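Local coordinates for protein pyroglutatmate porin OpdO (Pseudomonas aeruginosa, PDB 2Y0K) that probably acts as an OprD-family outer-membrane porin, a beta-barrel channel for small solutes such as pyroglutamate, at residues A[109-114]-A[138-143]; A[142-147]-A[187-192]. All blocks are in the same frame, centred on the assembly; numbering follows the deposited sequence.

How the contacts relate
Both contacts are surface contacts on the same side of the barrel, about 17 Å apart between centres, and follow each other along the chain through the shared residues Val142 and Gln143. Contact 1 joins two neighbouring strands, 109-113 and 138-142, by paired backbone bonds; Leu111, Leu140, Val113 and Ala138 make one face apolar, while the other mixes Leu110 and Leu139 with charged Lys112 and Asp141. Contact 2 takes up the turn that follows and sets it against the end of strand 175-189, where a single backbone bond crosses. Contact 1 includes the buried Leu139; contact 2 touches no buried residue, and its chemistry is that of carbonyls, a phenol ring and two facing charges.

Contact 1: residues A[109-114]-A[138-143]; sequences SLLKVG and ALLDVQ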
# COMPACT_ATOMS: atom_id res chain seq x y z
N SER A 109 12.37 9.83 17.67
CA SER A 109 12.19 10.24 16.29
C SER A 109 13.26 9.62 15.39
O SER A 109 14.38 9.41 15.83
CB SER A 109 12.22 11.76 16.20
OG SER A 109 11.22 12.30 17.04
N LEU A 110 12.90 9.34 14.14
CA LEU A 110 13.75 8.56 13.25
C LEU A 110 13.86 9.14 11.85
O LEU A 110 12.87 9.52 11.22
CB LEU A 110 13.24 7.11 13.17
CG LEU A 110 14.11 6.10 12.41
CD1 LEU A 110 15.45 5.89 13.11
CD2 LEU A 110 13.38 4.77 12.30
N LEU A 111 15.10 9.20 11.37
CA LEU A 111 15.41 9.63 10.03
C LEU A 111 16.02 8.45 9.28
O LEU A 111 16.94 7.80 9.78
CB LEU A 111 16.42 10.77 10.06
CG LEU A 111 16.99 11.09 8.67
CD1 LEU A 111 15.91 11.61 7.76
CD2 LEU A 111 18.14 12.09 8.73
N LYS A 112 15.52 8.17 8.09
CA LYS A 112 16.09 7.11 7.27
C LYS A 112 16.46 7.66 5.91
O LYS A 112 15.74 8.49 5.36
CB LYS A 112 15.12 5.95 7.08
CG LYS A 112 14.67 5.25 8.34
CD LYS A 112 13.83 4.05 7.94
CE LYS A 112 12.94 3.59 9.08
NZ LYS A 112 12.39 2.23 8.83
N VAL A 113 17.56 7.17 5.36
CA VAL A 113 18.07 7.64 4.08
C VAL A 113 18.62 6.44 3.32
O VAL A 113 19.44 5.69 3.84
CB VAL A 113 19.24 8.64 4.27
CG1 VAL A 113 19.71 9.18 2.92
CG2 VAL A 113 18.82 9.75 5.20
N GLY A 114 18.17 6.28 2.08
CA GLY A 114 18.50 5.10 1.29
C GLY A 114 17.24 4.43 0.77
O GLY A 114 16.31 5.10 0.32
N ALA A 138 14.86 10.11 1.50
CA ALA A 138 14.94 10.33 2.93
C ALA A 138 13.54 10.40 3.51
O ALA A 138 12.70 11.13 2.99
CB ALA A 138 15.71 11.63 3.23
N LEU A 139 13.31 9.66 4.58
CA LEU A 139 12.05 9.67 5.29
C LEU A 139 12.31 10.11 6.73
O LEU A 139 13.28 9.66 7.35
CB LEU A 139 11.45 8.26 5.28
CG LEU A 139 10.20 7.98 6.10
CD1 LEU A 139 9.01 8.81 5.56
CD2 LEU A 139 9.87 6.51 6.07
N LEU A 140 11.45 10.96 7.28
CA LEU A 140 11.62 11.45 8.64
C LEU A 140 10.33 11.27 9.42
O LEU A 140 9.28 11.80 9.04
CB LEU A 140 12.07 12.91 8.60
CG LEU A 140 12.39 13.70 9.87
CD1 LEU A 140 11.17 14.40 10.36
CD2 LEU A 140 13.04 12.86 10.99
N ASP A 141 10.38 10.47 10.48
CA ASP A 141 9.24 10.25 11.36
C ASP A 141 9.52 10.91 12.71
O ASP A 141 10.39 10.47 13.46
CB ASP A 141 8.98 8.75 11.59
CG ASP A 141 8.45 8.05 10.35
OD1 ASP A 141 9.27 7.58 9.53
OD2 ASP A 141 7.21 7.94 10.19
N VAL A 142 8.77 11.95 13.02
CA VAL A 142 8.89 12.59 14.33
C VAL A 142 7.98 11.88 15.32
O VAL A 142 6.78 11.73 15.07
CB VAL A 142 8.52 14.08 14.28
CG1 VAL A 142 8.65 14.69 15.67
CG2 VAL A 142 9.42 14.81 13.29
N GLN A 143 8.55 11.45 16.44
CA GLN A 143 7.79 10.75 17.46
C GLN A 143 6.57 11.57 17.86
O GLN A 143 6.61 12.80 17.81
CB GLN A 143 8.67 10.51 18.70
CG GLN A 143 8.89 11.76 19.56
CD GLN A 143 10.18 11.71 20.37
OE1 GLN A 143 11.12 12.45 20.11
NE2 GLN A 143 10.21 10.84 21.37
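Ser109 and Gln143 meet at one end of this antiparallel pair of barrel strands, where the serine hydroxyl lies between the backbone and the amide of the glutamine. Gln143 N donates to Ser109 OG at 2.9 Å. The hydroxyl in turn donates to Gln143 OE1 (3.1 Å from Ser109 OG), reaching it from above the carbonyl plane, 42° out of it. Gln143 can fold back over OG because its CG sits between the backbone N and the carbonyl carbon (chi1 76°); Ser107 takes a hydrogen bond from its NE2, which helps fix the amide.

Leu110 pairs with Asp141 and Lys112 with Leu139 as hydrogen-bonded pairs. Lys112 N to Leu139 O, at 2.8 Å, is typical of the four backbone bonds. On the face carrying Leu111 and Leu140 the two leucines lie alongside each other, Leu111 CB 4.1 Å from Leu140 CD2. One methyl of each leucine reaches over the seam to a carbonyl of the other strand: Leu111 CD1 comes within 3.3 Å of Leu139 O, and Leu140 CD2 within 3.4 Å of Leu110 O. Beyond them Val113 CG2 faces Ala138 CB. On the other face Lys112 NZ is 6.2 Å from Asp141 OD1, too far for a salt bridge, any attraction probably weak; the other carboxylate oxygen, OD2, makes a salt bridge with Arg151.

The contact zips neighbouring strands of the barrel wall, joined by a long connection: strand 95-106 flanks 109-113, and strand 148-159 flanks 138-142. Leu139 rests on Leu116 and Phe118 of a loop and on Ala153, while Val142 packs on Leu150.

Contact 2: residues A[142-147]-A[187-192]; sequences VQEIDG and DYRLTP
The ring of Tyr188 meets segment 142-147, the loop of the beta-hairpin formed by strands 138-142 and 148-159 of the beta-barrel, with its edge: Asp146 O lies near the ring plane, 3.5 Å from Tyr188 CE1, while Gly147 O approaches obliquely, 3.5 Å from CD1 of the same ring. Over one face, offset toward the rim, lies Leu190 N. Two other flat groups, the Glu144 carboxylate and the Arg189 guanidinium, stand almost perpendicular, their planes 84° apart. The hairpin loop sits here beside the end of strand 175-189.

Tyr188 reaches the turn because its CG is anti to the backbone N (chi1 -175°), which swings the ring alongside Asp146 and Gly147; Leu148 of strand 148-159 touches it as well. Glu144, extended beyond CG, crosses Arg189 at about a right angle and touches its aliphatic part, Glu144 OE2 lying 3.7 Å from Arg189 CD. The charged ends remain farther apart, with 4.6 Å between Glu144 OE2 and Arg189 NH1, so any attraction is probably modest and no salt bridge forms. Instead, the bend of the arginine chain at chi3 leaves NH2 to donate to Pro192 O at 2.9 Å, with that oxygen at the guanidinium edge, in plane. This bond ties the side chain to the turn after its own strand.

The pairing of strands 148-159 and 175-189, which includes Asp187 with Thr149, carries on into the turn at Gly147. Gly147 O accepts a hydrogen bond from Arg189 N, at 2.9 Å and with an N-H...O angle of 168°, and also receives the CA-H of Tyr188.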
# COMPACT_ATOMS: atom_id res chain seq x y z
N VAL A 142 8.77 11.95 13.02
CA VAL A 142 8.89 12.59 14.33
C VAL A 142 7.98 11.88 15.32
O VAL A 142 6.78 11.73 15.07
CB VAL A 142 8.52 14.08 14.28
CG1 VAL A 142 8.65 14.69 15.67
CG2 VAL A 142 9.42 14.81 13.29
N GLN A 143 8.55 11.45 16.44
CA GLN A 143 7.79 10.75 17.46
C GLN A 143 6.57 11.57 17.86
O GLN A 143 6.61 12.80 17.81
CB GLN A 143 8.67 10.51 18.70
CG GLN A 143 8.89 11.76 19.56
CD GLN A 143 10.18 11.71 20.37
OE1 GLN A 143 11.12 12.45 20.11
NE2 GLN A 143 10.21 10.84 21.37
N GLU A 144 5.50 10.89 18.26
CA GLU A 144 4.29 11.57 18.75
C GLU A 144 4.62 12.50 19.92
O GLU A 144 5.22 12.08 20.91
CB GLU A 144 3.19 10.57 19.13
CG GLU A 144 2.02 11.20 19.90
CD GLU A 144 0.70 10.44 19.75
OE1 GLU A 144 0.53 9.68 18.77
OE2 GLU A 144 -0.18 10.61 20.62
N ILE A 145 4.21 13.76 19.79
CA ILE A 145 4.59 14.80 20.74
C ILE A 145 3.51 15.06 21.79
O ILE A 145 3.66 14.69 22.96
CB ILE A 145 5.00 16.11 20.02
CG1 ILE A 145 6.49 16.40 20.24
CG2 ILE A 145 4.18 17.31 20.48
CD1 ILE A 145 7.41 15.49 19.46
N ASP A 146 2.41 15.67 21.38
CA ASP A 146 1.32 15.95 22.30
C ASP A 146 0.07 15.42 21.63
O ASP A 146 -0.98 16.08 21.62
CB ASP A 146 1.22 17.46 22.56
CG ASP A 146 0.34 17.80 23.76
OD1 ASP A 146 0.52 17.18 24.84
OD2 ASP A 146 -0.52 18.69 23.63
N GLY A 147 0.19 14.23 21.06
CA GLY A 147 -0.86 13.64 20.26
C GLY A 147 -0.63 13.87 18.78
O GLY A 147 -1.43 13.42 17.95
N ASP A 187 -0.40 13.88 11.78
CA ASP A 187 -1.54 13.12 12.28
C ASP A 187 -1.78 13.51 13.73
O ASP A 187 -0.93 13.28 14.59
CB ASP A 187 -1.29 11.62 12.12
CG ASP A 187 -0.94 11.23 10.69
OD1 ASP A 187 -1.74 11.55 9.79
OD2 ASP A 187 0.15 10.65 10.44
N TYR A 188 -2.94 14.11 14.00
CA TYR A 188 -3.23 14.66 15.31
C TYR A 188 -4.43 14.02 15.98
O TYR A 188 -5.53 14.00 15.42
CB TYR A 188 -3.45 16.18 15.23
CG TYR A 188 -3.65 16.82 16.59
CD1 TYR A 188 -2.72 16.62 17.61
CD2 TYR A 188 -4.75 17.61 16.86
CE1 TYR A 188 -2.89 17.19 18.85
CE2 TYR A 188 -4.93 18.19 18.11
CZ TYR A 188 -3.99 17.98 19.10
OH TYR A 188 -4.15 18.54 20.35
N ARG A 189 -4.22 13.51 17.19
CA ARG A 189 -5.29 12.91 17.97
C ARG A 189 -6.05 13.98 18.75
O ARG A 189 -5.60 14.41 19.82
CB ARG A 189 -4.73 11.85 18.92
CG ARG A 189 -3.85 10.84 18.21
CD ARG A 189 -3.41 9.72 19.15
NE ARG A 189 -4.55 8.89 19.54
CZ ARG A 189 -4.44 7.72 20.16
NH1 ARG A 189 -3.25 7.23 20.46
NH2 ARG A 189 -5.54 7.03 20.47
N LEU A 190 -7.18 14.42 18.22
CA LEU A 190 -8.01 15.42 18.86
C LEU A 190 -8.48 14.89 20.21
O LEU A 190 -8.57 15.63 21.19
CB LEU A 190 -9.23 15.74 18.00
CG LEU A 190 -8.92 16.29 16.60
CD1 LEU A 190 -10.09 17.09 16.07
CD2 LEU A 190 -7.68 17.16 16.66
N THR A 191 -8.80 13.61 20.22
CA THR A 191 -9.13 12.89 21.44
C THR A 191 -8.57 11.49 21.27
O THR A 191 -7.96 11.19 20.25
CB THR A 191 -10.64 12.82 21.64
OG1 THR A 191 -11.20 11.90 20.71
CG2 THR A 191 -11.27 14.20 21.45
N PRO A 192 -8.76 10.62 22.28
CA PRO A 192 -8.24 9.26 22.09
C PRO A 192 -8.92 8.51 20.95
O PRO A 192 -8.36 7.56 20.43
CB PRO A 192 -8.56 8.59 23.43
CG PRO A 192 -8.54 9.73 24.43
CD PRO A 192 -9.16 10.88 23.67